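Long-range contacts in C-domain type II peptide synthetase (Streptomyces globisporus, PDB 4ZNM), which is a free-standing condensation-domain protein of the nonribosomal peptide synthetase family, built on the two-lobed fold of the CoA-dependent acyltransferase clan: residues H47-W52 and V152-H157; G222-G227 and L357-A362; V278-R283 and A439-D444. All blocks are in the same frame, centred on the assembly; numbering follows the deposited sequence.

Overall arrangement
From the N terminus, the chain lays down strand 47-55 and then passes through about a hundred residues before strand 148-156 returns beside it, closing contact 1 in the six-stranded sheet. That loop is complete before the others open. Residues 222-227 follow, then helix 268-284 with 278-283; 357-362 comes back to close contact 2, and 439-444 closes contact 3 last. Contacts 2 and 3 therefore cross, and they touch where Ile-226 packs on Leu-280. Contact 2 joins the loops that lead to strands 227-229 and 366-373, and contact 3 joins helices 268-284 and 435-454. Contact 1 lies across the chain's centre, with nearest atoms about 17 Å from each.

Contact 1: H47-W52 and V152-H157; sequences HIVGAW and VLIAHH
Ile-154 runs alongside Val-49 and ends on the ring of His-47. Its CB lies 4.0 Å from Val-49 CG1, and the next atom, CG1, closes to 3.7 Å on that same methyl, the two side chains pointing the same way. With CG1 anti to the backbone N (chi1 -179°) and the chain extended beyond it, the terminal CD1 comes to rest over one face of the His-47 imidazole, 3.7 Å from the ring centroid and 16° off the ring normal, a CH-pi contact. The imidazole is gripped at both nitrogens, ND1 by Ser-404 OG and NE2 by Thr-127 O, which fixes its rotation under the methyl.

The other face of the sheet carries Ile-48, Leu-153 and Ala-155. Trp-52 swings back along its own strand toward Gly-50, and its CZ3 meets Leu-153 CD1 at 3.8 Å, the two side chains crossing at about a right angle. Met-165 of helix 162-180 touches Ile-48, Leu-153 and Trp-52, while helix 110-125 packs on Val-49 and Val-152.

Between these layers the strands run antiparallel. Ile-48 and Ala-155 exchange two hydrogen bonds, Ile-48 N to Ala-155 O at 2.8 Å and Ala-155 N to Ile-48 O at 3.0 Å; Gly-50 and Leu-153 form a second such pair. Past the last bridge, His-157 turns back so that one face of its ring lies over Ile-48 CB. Its ND1 bonds Ala-160 O and the ring stacks on Tyr-46, whereas His-156 points away and bonds Thr-158 OG1 and Gly-43 O. His-156, the last residue of this strand, and His-157 just after it open the HHxxxD signature of condensation domains.

Contact 2: G222-G227 and L357-A362; sequences GARIIG and LMASAA
Leu-357 overlaps Ile-225, its CG lying 3.8 Å from Ile-225 CG1 as the two side chains pass at a slant. The leucine leaves its backbone pointing away from the facing loop, but a chi1 of -173°, which sets CG beside its own carbonyl carbon, lets the branches swing back: CD2 meets Ile-225 CD1, and CD1 reaches Ala-223, 3.7 Å from its O and near its CB. Phe-313 and Pro-315 of strand 312-319 lie against Ile-225 and Leu-357 respectively, so these two side chains are buried. Selenomethionine Met-358 adds its CG at 4.0 Å from Ile-225 CD1.

Backbone bonds join the loops beside this patch. Ile-225 N donates to Leu-357 O at 2.9 Å. A water gives its two hydrogens to Leu-357 O, at 2.7 Å, and to Ile-225 O, and accepts from Ser-360 N; the Leu-357 carbonyl is thus held twice, and the water links the Ile-225 carbonyl to Leu-357 O and Ser-360 N, beside the direct bond.

Both segments are loops leading into neighbouring antiparallel strands, 227-229 at the outer edge of the five-stranded sheet and 366-373 next to it. Ahead of these strands the touching parts run roughly the same way, 23° apart. The later loop turns at 358-361, where Ala-361 N bonds Met-358 O.

On the outer side, Arg-224 bends at chi2 (-80°), and its guanidinium folds back over its own loop. NH1 bonds Ala-223 O at 3.2 Å, approaching from above the carbonyl plane, although the oxygen lies in the guanidinium plane. The aliphatic part, at CD, brushes Ala-359 CB, and Ser-360 CB faces Gly-227 CA.

Contact 3: V278-R283 and A439-D444; sequences VLLHRR and AAFLAD
Two helix segments, 278-283 and 439-444, pass at an axis distance of 11.3 Å with 123° between their N-to-C directions, far enough apart that long side chains must bridge the gap. The nearest backbone approach is Leu-279 CA to Asp-444 CA, 7.4 Å.

Leu-279 sets out toward the other helix and splits its two methyls between two residues. CD2 presses on Phe-441 CE1 at 3.5 Å, and CD1 lies against Asp-444 CB at 3.7 Å, so the branch sits against two residues about one turn apart. Farther along that helix, Tyr-445 and Val-448 also touch Leu-279. Phe-441 starts out beside the interface, and a chi1 of -168° turns its ring away from the main-chain N and between the helices. Leu-280 CD2 comes to the ring edge, 4.2 Å from CZ, and Trp-412 of the sheet meets the same ring edge-to-face.

Arg-283 covers the solvent side. Its chain is extended from CG to NE, running past the phenyl ring so that CD lies near CE1 and NH1 approaches Phe-441 CD1 to 3.4 Å. The cation-pi contact is off-centre: CZ sits 4.5 Å from the ring centroid, and the guanidinium and ring planes are turned 48° apart. Asp-444 OD2 stands near the guanidinium plane, 4.3 Å from NH1, beyond a salt bridge, yet its charge would probably help to hold the arginine there.

Helix 435-454 packs on the five-stranded sheet, where Ala-439 and Leu-442 touch strand 242-249, and helix 268-284 rests on strand 288-295 through Leu-280, consistent with the helix-and-sheet layers of the chloramphenicol acetyltransferase-like fold of condensation domains.

Contact 1: H47-W52 and V152-H157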
loop_
_atom_site.group_PDB
_atom_site.type_symbol
_atom_site.label_atom_id
_atom_site.label_comp_id
_atom_site.label_asym_id
_atom_site.label_seq_id
_atom_site.Cartn_x
_atom_site.Cartn_y
_atom_site.Cartn_z
ATOM N N HIS A 47 -4.436 -5.603 -7.417
ATOM C CA HIS A 47 -4.783 -6.313 -6.211
ATOM C C HIS A 47 -3.726 -6.111 -5.140
ATOM O O HIS A 47 -2.693 -5.483 -5.369
ATOM C CB HIS A 47 -4.988 -7.817 -6.489
ATOM C CG HIS A 47 -3.915 -8.446 -7.318
ATOM N ND1 HIS A 47 -2.573 -8.342 -7.009
ATOM C CD2 HIS A 47 -3.991 -9.194 -8.446
ATOM C CE1 HIS A 47 -1.869 -9.008 -7.911
ATOM N NE2 HIS A 47 -2.706 -9.546 -8.784
ATOM N N ILE A 48 -4.040 -6.589 -3.946
ATOM C CA ILE A 48 -3.117 -6.510 -2.831
ATOM C C ILE A 48 -3.038 -7.921 -2.252
ATOM O O ILE A 48 -4.066 -8.596 -2.139
ATOM C CB ILE A 48 -3.587 -5.445 -1.784
ATOM C CG1 ILE A 48 -2.660 -5.397 -0.576
ATOM C CG2 ILE A 48 -5.010 -5.763 -1.310
ATOM C CD1 ILE A 48 -3.008 -4.192 0.391
ATOM N N VAL A 49 -1.832 -8.372 -1.911
ATOM C CA VAL A 49 -1.636 -9.741 -1.422
ATOM C C VAL A 49 -0.969 -9.660 -0.081
ATOM O O VAL A 49 -0.197 -8.760 0.171
ATOM C CB VAL A 49 -0.778 -10.613 -2.368
ATOM C CG1 VAL A 49 -1.358 -10.632 -3.741
ATOM C CG2 VAL A 49 0.660 -10.076 -2.392
ATOM N N GLY A 50 -1.241 -10.639 0.766
ATOM C CA GLY A 50 -0.549 -10.747 2.035
ATOM C C GLY A 50 -0.430 -12.213 2.406
ATOM O O GLY A 50 -1.193 -13.075 1.914
ATOM N N ALA A 51 0.551 -12.488 3.244
ATOM C CA ALA A 51 0.815 -13.853 3.695
ATOM C C ALA A 51 1.058 -13.882 5.185
ATOM O O ALA A 51 1.726 -12.988 5.731
ATOM C CB ALA A 51 2.009 -14.421 2.974
ATOM N N TRP A 52 0.533 -14.934 5.812
ATOM C CA TRP A 52 0.663 -15.176 7.243
ATOM C C TRP A 52 1.196 -16.579 7.477
ATOM O O TRP A 52 0.698 -17.542 6.864
ATOM C CB TRP A 52 -0.689 -15.028 7.909
ATOM C CG TRP A 52 -1.172 -13.643 8.002
ATOM C CD1 TRP A 52 -1.064 -12.823 9.075
ATOM C CD2 TRP A 52 -1.840 -12.899 6.991
ATOM N NE1 TRP A 52 -1.629 -11.621 8.802
ATOM C CE2 TRP A 52 -2.108 -11.634 7.524
ATOM C CE3 TRP A 52 -2.224 -13.179 5.685
ATOM C CZ2 TRP A 52 -2.757 -10.640 6.799
ATOM C CZ3 TRP A 52 -2.868 -12.206 4.959
ATOM C CH2 TRP A 52 -3.138 -10.942 5.519
ATOM N N VAL A 152 -2.066 -17.396 2.140
ATOM C CA VAL A 152 -1.987 -16.224 1.260
ATOM C C VAL A 152 -3.375 -15.711 0.919
ATOM O O VAL A 152 -4.217 -16.439 0.419
ATOM C CB VAL A 152 -1.249 -16.509 -0.051
ATOM C CG1 VAL A 152 -1.154 -15.239 -0.917
ATOM C CG2 VAL A 152 0.139 -17.082 0.232
ATOM N N LEU A 153 -3.599 -14.439 1.206
ATOM C CA LEU A 153 -4.804 -13.780 0.764
ATOM C C LEU A 153 -4.533 -12.776 -0.356
ATOM O O LEU A 153 -3.507 -12.064 -0.384
ATOM C CB LEU A 153 -5.465 -13.079 1.939
ATOM C CG LEU A 153 -5.735 -13.947 3.171
ATOM C CD1 LEU A 153 -6.465 -13.080 4.227
ATOM C CD2 LEU A 153 -6.545 -15.191 2.791
ATOM N N ILE A 154 -5.479 -12.704 -1.270
ATOM C CA ILE A 154 -5.430 -11.725 -2.335
ATOM C C ILE A 154 -6.789 -11.087 -2.488
ATOM O O ILE A 154 -7.815 -11.751 -2.455
ATOM C CB ILE A 154 -4.971 -12.354 -3.632
ATOM C CG1 ILE A 154 -4.912 -11.291 -4.725
ATOM C CG2 ILE A 154 -5.858 -13.506 -3.993
ATOM C CD1 ILE A 154 -4.274 -11.802 -5.997
ATOM N N ALA A 155 -6.770 -9.772 -2.631
ATOM C CA ALA A 155 -7.991 -8.996 -2.717
ATOM C C ALA A 155 -7.799 -7.879 -3.713
ATOM O O ALA A 155 -6.697 -7.340 -3.857
ATOM C CB ALA A 155 -8.336 -8.423 -1.360
ATOM N N HIS A 156 -8.879 -7.503 -4.377
ATOM C CA HIS A 156 -8.792 -6.410 -5.305
ATOM C C HIS A 156 -8.548 -5.124 -4.530
ATOM O O HIS A 156 -9.144 -4.868 -3.483
ATOM C CB HIS A 156 -10.039 -6.297 -6.172
ATOM C CG HIS A 156 -9.759 -5.599 -7.460
ATOM N ND1 HIS A 156 -9.784 -4.225 -7.589
ATOM C CD2 HIS A 156 -9.356 -6.085 -8.657
ATOM C CE1 HIS A 156 -9.435 -3.898 -8.826
ATOM N NE2 HIS A 156 -9.173 -5.012 -9.491
ATOM N N HIS A 157 -7.645 -4.314 -5.054
ATOM C CA HIS A 157 -7.125 -3.178 -4.308
ATOM C C HIS A 157 -8.069 -1.965 -4.362
ATOM O O HIS A 157 -7.840 -0.950 -3.676
ATOM C CB HIS A 157 -5.724 -2.895 -4.845
ATOM C CG HIS A 157 -4.878 -2.009 -3.974
ATOM N ND1 HIS A 157 -5.215 -1.652 -2.682
ATOM C CD2 HIS A 157 -3.698 -1.403 -4.230
ATOM C CE1 HIS A 157 -4.277 -0.868 -2.184
ATOM N NE2 HIS A 157 -3.346 -0.698 -3.104
#

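Contact 2: G222-G227 and L357-A362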
loop_
_atom_site.group_PDB
_atom_site.type_symbol
_atom_site.label_atom_id
_atom_site.label_comp_id
_atom_site.label_asym_id
_atom_site.label_seq_id
_atom_site.Cartn_x
_atom_site.Cartn_y
_atom_site.Cartn_z
ATOM N N GLY A 222 2.509 26.982 -8.117
ATOM C CA GLY A 222 3.627 26.742 -9.007
ATOM C C GLY A 222 4.342 25.438 -8.742
ATOM O O GLY A 222 5.401 25.184 -9.318
ATOM N N ALA A 223 3.777 24.598 -7.880
ATOM C CA ALA A 223 4.390 23.330 -7.608
ATOM C C ALA A 223 4.082 22.322 -8.727
ATOM O O ALA A 223 2.989 22.315 -9.317
ATOM C CB ALA A 223 3.924 22.795 -6.290
ATOM N N ARG A 224 5.052 21.445 -8.977
ATOM C CA ARG A 224 4.888 20.339 -9.888
ATOM C C ARG A 224 5.468 19.117 -9.193
ATOM O O ARG A 224 6.620 19.148 -8.784
ATOM C CB ARG A 224 5.602 20.602 -11.218
ATOM C CG ARG A 224 5.103 21.832 -11.991
ATOM C CD ARG A 224 3.818 21.540 -12.753
ATOM N NE ARG A 224 3.445 22.626 -13.658
ATOM C CZ ARG A 224 2.927 23.792 -13.269
ATOM N NH1 ARG A 224 2.731 24.057 -11.981
ATOM N NH2 ARG A 224 2.611 24.704 -14.173
ATOM N N ILE A 225 4.672 18.056 -9.052
ATOM C CA ILE A 225 5.192 16.784 -8.556
ATOM C C ILE A 225 6.436 16.437 -9.375
ATOM O O ILE A 225 6.425 16.551 -10.585
ATOM C CB ILE A 225 4.160 15.658 -8.629
ATOM C CG1 ILE A 225 3.037 15.906 -7.611
ATOM C CG2 ILE A 225 4.818 14.330 -8.321
ATOM C CD1 ILE A 225 1.791 15.034 -7.831
ATOM N N ILE A 226 7.491 15.984 -8.709
ATOM C CA ILE A 226 8.741 15.682 -9.381
ATOM C C ILE A 226 8.578 14.391 -10.197
ATOM O O ILE A 226 8.034 13.384 -9.712
ATOM C CB ILE A 226 9.907 15.595 -8.355
ATOM C CG1 ILE A 226 11.263 15.597 -9.043
ATOM C CG2 ILE A 226 9.821 14.373 -7.546
ATOM C CD1 ILE A 226 12.288 16.360 -8.250
ATOM N N GLY A 227 9.017 14.460 -11.453
ATOM C CA GLY A 227 9.008 13.314 -12.355
ATOM C C GLY A 227 10.338 12.587 -12.443
ATOM O O GLY A 227 11.401 13.199 -12.350
ATOM N N LEU A 357 -0.475 20.475 -11.064
ATOM C CA LEU A 357 0.385 19.723 -10.159
ATOM C C LEU A 357 0.982 18.449 -10.783
ATOM O O LEU A 357 2.121 18.070 -10.472
ATOM C CB LEU A 357 -0.391 19.340 -8.893
ATOM C CG LEU A 357 0.448 18.683 -7.788
ATOM C CD1 LEU A 357 1.441 19.706 -7.201
ATOM C CD2 LEU A 357 -0.445 18.115 -6.714
HETATM N N MSE A 358 0.223 17.768 -11.643
HETATM C CA MSE A 358 0.679 16.474 -12.130
HETATM C C MSE A 358 1.194 16.533 -13.552
HETATM O O MSE A 358 1.312 15.499 -14.200
HETATM C CB MSE A 358 -0.449 15.443 -12.080
HETATM C CG MSE A 358 -0.959 15.050 -10.693
HETATM SE SE MSE A 358 -2.417 13.791 -10.950
HETATM C CE MSE A 358 -3.648 15.108 -11.722
ATOM N N ALA A 359 1.495 17.714 -14.061
ATOM C CA ALA A 359 1.869 17.821 -15.483
ATOM C C ALA A 359 3.080 16.959 -15.922
ATOM O O ALA A 359 3.442 16.987 -17.090
ATOM C CB ALA A 359 2.127 19.251 -15.824
ATOM N N SER A 360 3.680 16.217 -14.986
ATOM C CA SER A 360 4.736 15.248 -15.307
ATOM C C SER A 360 4.330 13.798 -14.979
ATOM O O SER A 360 5.172 12.920 -14.746
ATOM C CB SER A 360 6.026 15.608 -14.580
ATOM O OG SER A 360 6.822 16.428 -15.416
ATOM N N ALA A 361 3.028 13.559 -14.976
ATOM C CA ALA A 361 2.505 12.228 -14.803
ATOM C C ALA A 361 2.397 11.567 -16.136
ATOM O O ALA A 361 2.718 10.364 -16.279
ATOM C CB ALA A 361 1.147 12.266 -14.117
ATOM N N ALA A 362 1.953 12.357 -17.115
ATOM C CA ALA A 362 1.474 11.792 -18.374
ATOM C C ALA A 362 2.490 12.106 -19.449
ATOM O O ALA A 362 2.248 11.899 -20.668
ATOM C CB ALA A 362 0.073 12.358 -18.736
HETATM O O HOH W 1 4.056 17.186 -12.056
#

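Contact 3: V278-R283 and A439-D444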
loop_
_atom_site.group_PDB
_atom_site.type_symbol
_atom_site.label_atom_id
_atom_site.label_comp_id
_atom_site.label_asym_id
_atom_site.label_seq_id
_atom_site.Cartn_x
_atom_site.Cartn_y
_atom_site.Cartn_z
ATOM N N VAL A 278 16.600 13.884 -0.433
ATOM C CA VAL A 278 18.022 14.094 -0.669
ATOM C C VAL A 278 18.428 13.351 -1.941
ATOM O O VAL A 278 19.150 13.886 -2.781
ATOM C CB VAL A 278 18.878 13.669 0.542
ATOM C CG1 VAL A 278 20.357 13.748 0.239
ATOM C CG2 VAL A 278 18.615 14.585 1.711
ATOM N N LEU A 279 17.968 12.119 -2.083
ATOM C CA LEU A 279 18.278 11.329 -3.270
ATOM C C LEU A 279 17.768 12.014 -4.541
ATOM O O LEU A 279 18.492 12.104 -5.507
ATOM C CB LEU A 279 17.653 9.944 -3.188
ATOM C CG LEU A 279 17.820 9.034 -4.419
ATOM C CD1 LEU A 279 19.275 8.625 -4.610
ATOM C CD2 LEU A 279 16.953 7.827 -4.277
ATOM N N LEU A 280 16.525 12.483 -4.538
ATOM C CA LEU A 280 15.983 13.158 -5.713
ATOM C C LEU A 280 16.685 14.477 -6.023
ATOM O O LEU A 280 16.851 14.842 -7.190
ATOM C CB LEU A 280 14.499 13.413 -5.542
ATOM C CG LEU A 280 13.629 12.156 -5.462
ATOM C CD1 LEU A 280 12.179 12.513 -5.254
ATOM C CD2 LEU A 280 13.770 11.274 -6.666
ATOM N N HIS A 281 17.088 15.207 -4.989
ATOM C CA HIS A 281 17.900 16.380 -5.222
ATOM C C HIS A 281 19.191 16.006 -5.923
ATOM O O HIS A 281 19.601 16.660 -6.893
ATOM C CB HIS A 281 18.244 17.108 -3.926
ATOM C CG HIS A 281 19.369 18.067 -4.093
ATOM N ND1 HIS A 281 19.223 19.267 -4.750
ATOM C CD2 HIS A 281 20.677 17.974 -3.762
ATOM C CE1 HIS A 281 20.385 19.892 -4.774
ATOM N NE2 HIS A 281 21.285 19.124 -4.189
ATOM N N ARG A 282 19.858 14.971 -5.431
ATOM C CA ARG A 282 21.085 14.528 -6.070
ATOM C C ARG A 282 20.840 14.000 -7.509
ATOM O O ARG A 282 21.671 14.175 -8.399
ATOM C CB ARG A 282 21.752 13.462 -5.211
ATOM C CG ARG A 282 22.868 14.014 -4.328
ATOM C CD ARG A 282 22.718 13.711 -2.875
ATOM N NE ARG A 282 23.641 12.664 -2.452
ATOM C CZ ARG A 282 24.199 12.595 -1.244
ATOM N NH1 ARG A 282 25.019 11.592 -0.954
ATOM N NH2 ARG A 282 23.943 13.522 -0.323
ATOM N N ARG A 283 19.708 13.352 -7.733
ATOM C CA ARG A 283 19.403 12.791 -9.050
ATOM C C ARG A 283 18.943 13.863 -10.061
ATOM O O ARG A 283 19.309 13.800 -11.233
ATOM C CB ARG A 283 18.344 11.684 -8.891
ATOM C CG ARG A 283 18.212 10.720 -10.067
ATOM C CD ARG A 283 17.112 9.701 -9.805
ATOM N NE ARG A 283 16.848 8.811 -10.943
ATOM C CZ ARG A 283 17.472 7.648 -11.157
ATOM N NH1 ARG A 283 18.421 7.221 -10.318
ATOM N NH2 ARG A 283 17.151 6.907 -12.223
ATOM N N ALA A 439 17.109 -1.051 -9.948
ATOM C CA ALA A 439 18.079 -1.659 -9.054
ATOM C C ALA A 439 19.114 -0.631 -8.586
ATOM O O ALA A 439 19.474 -0.595 -7.395
ATOM C CB ALA A 439 18.769 -2.831 -9.753
ATOM N N ALA A 440 19.586 0.202 -9.512
ATOM C CA ALA A 440 20.559 1.253 -9.181
ATOM C C ALA A 440 19.907 2.339 -8.331
ATOM O O ALA A 440 20.500 2.858 -7.397
ATOM C CB ALA A 440 21.167 1.866 -10.463
ATOM N N PHE A 441 18.661 2.653 -8.644
ATOM C CA PHE A 441 17.912 3.664 -7.918
ATOM C C PHE A 441 17.791 3.239 -6.446
ATOM O O PHE A 441 18.045 4.016 -5.552
ATOM C CB PHE A 441 16.556 3.813 -8.591
ATOM C CG PHE A 441 15.747 5.003 -8.174
ATOM C CD1 PHE A 441 16.330 6.190 -7.784
ATOM C CD2 PHE A 441 14.361 4.930 -8.233
ATOM C CE1 PHE A 441 15.533 7.288 -7.439
ATOM C CE2 PHE A 441 13.563 6.017 -7.895
ATOM C CZ PHE A 441 14.148 7.195 -7.482
ATOM N N LEU A 442 17.399 1.984 -6.217
ATOM C CA LEU A 442 17.251 1.438 -4.877
ATOM C C LEU A 442 18.578 1.419 -4.130
ATOM O O LEU A 442 18.648 1.768 -2.954
ATOM C CB LEU A 442 16.653 0.017 -4.971
ATOM C CG LEU A 442 16.629 -0.807 -3.700
ATOM C CD1 LEU A 442 15.858 -0.075 -2.632
ATOM C CD2 LEU A 442 15.976 -2.126 -4.041
ATOM N N ALA A 443 19.642 1.018 -4.815
ATOM C CA ALA A 443 20.941 0.946 -4.157
ATOM C C ALA A 443 21.447 2.346 -3.794
ATOM O O ALA A 443 22.082 2.518 -2.758
ATOM C CB ALA A 443 21.938 0.227 -5.025
ATOM N N ASP A 444 21.160 3.335 -4.641
ATOM C CA ASP A 444 21.499 4.735 -4.359
ATOM C C ASP A 444 20.744 5.253 -3.135
ATOM O O ASP A 444 21.283 6.009 -2.315
ATOM C CB ASP A 444 21.173 5.637 -5.554
ATOM C CG ASP A 444 22.079 5.396 -6.761
ATOM O OD1 ASP A 444 23.140 4.743 -6.636
ATOM O OD2 ASP A 444 21.710 5.872 -7.854
#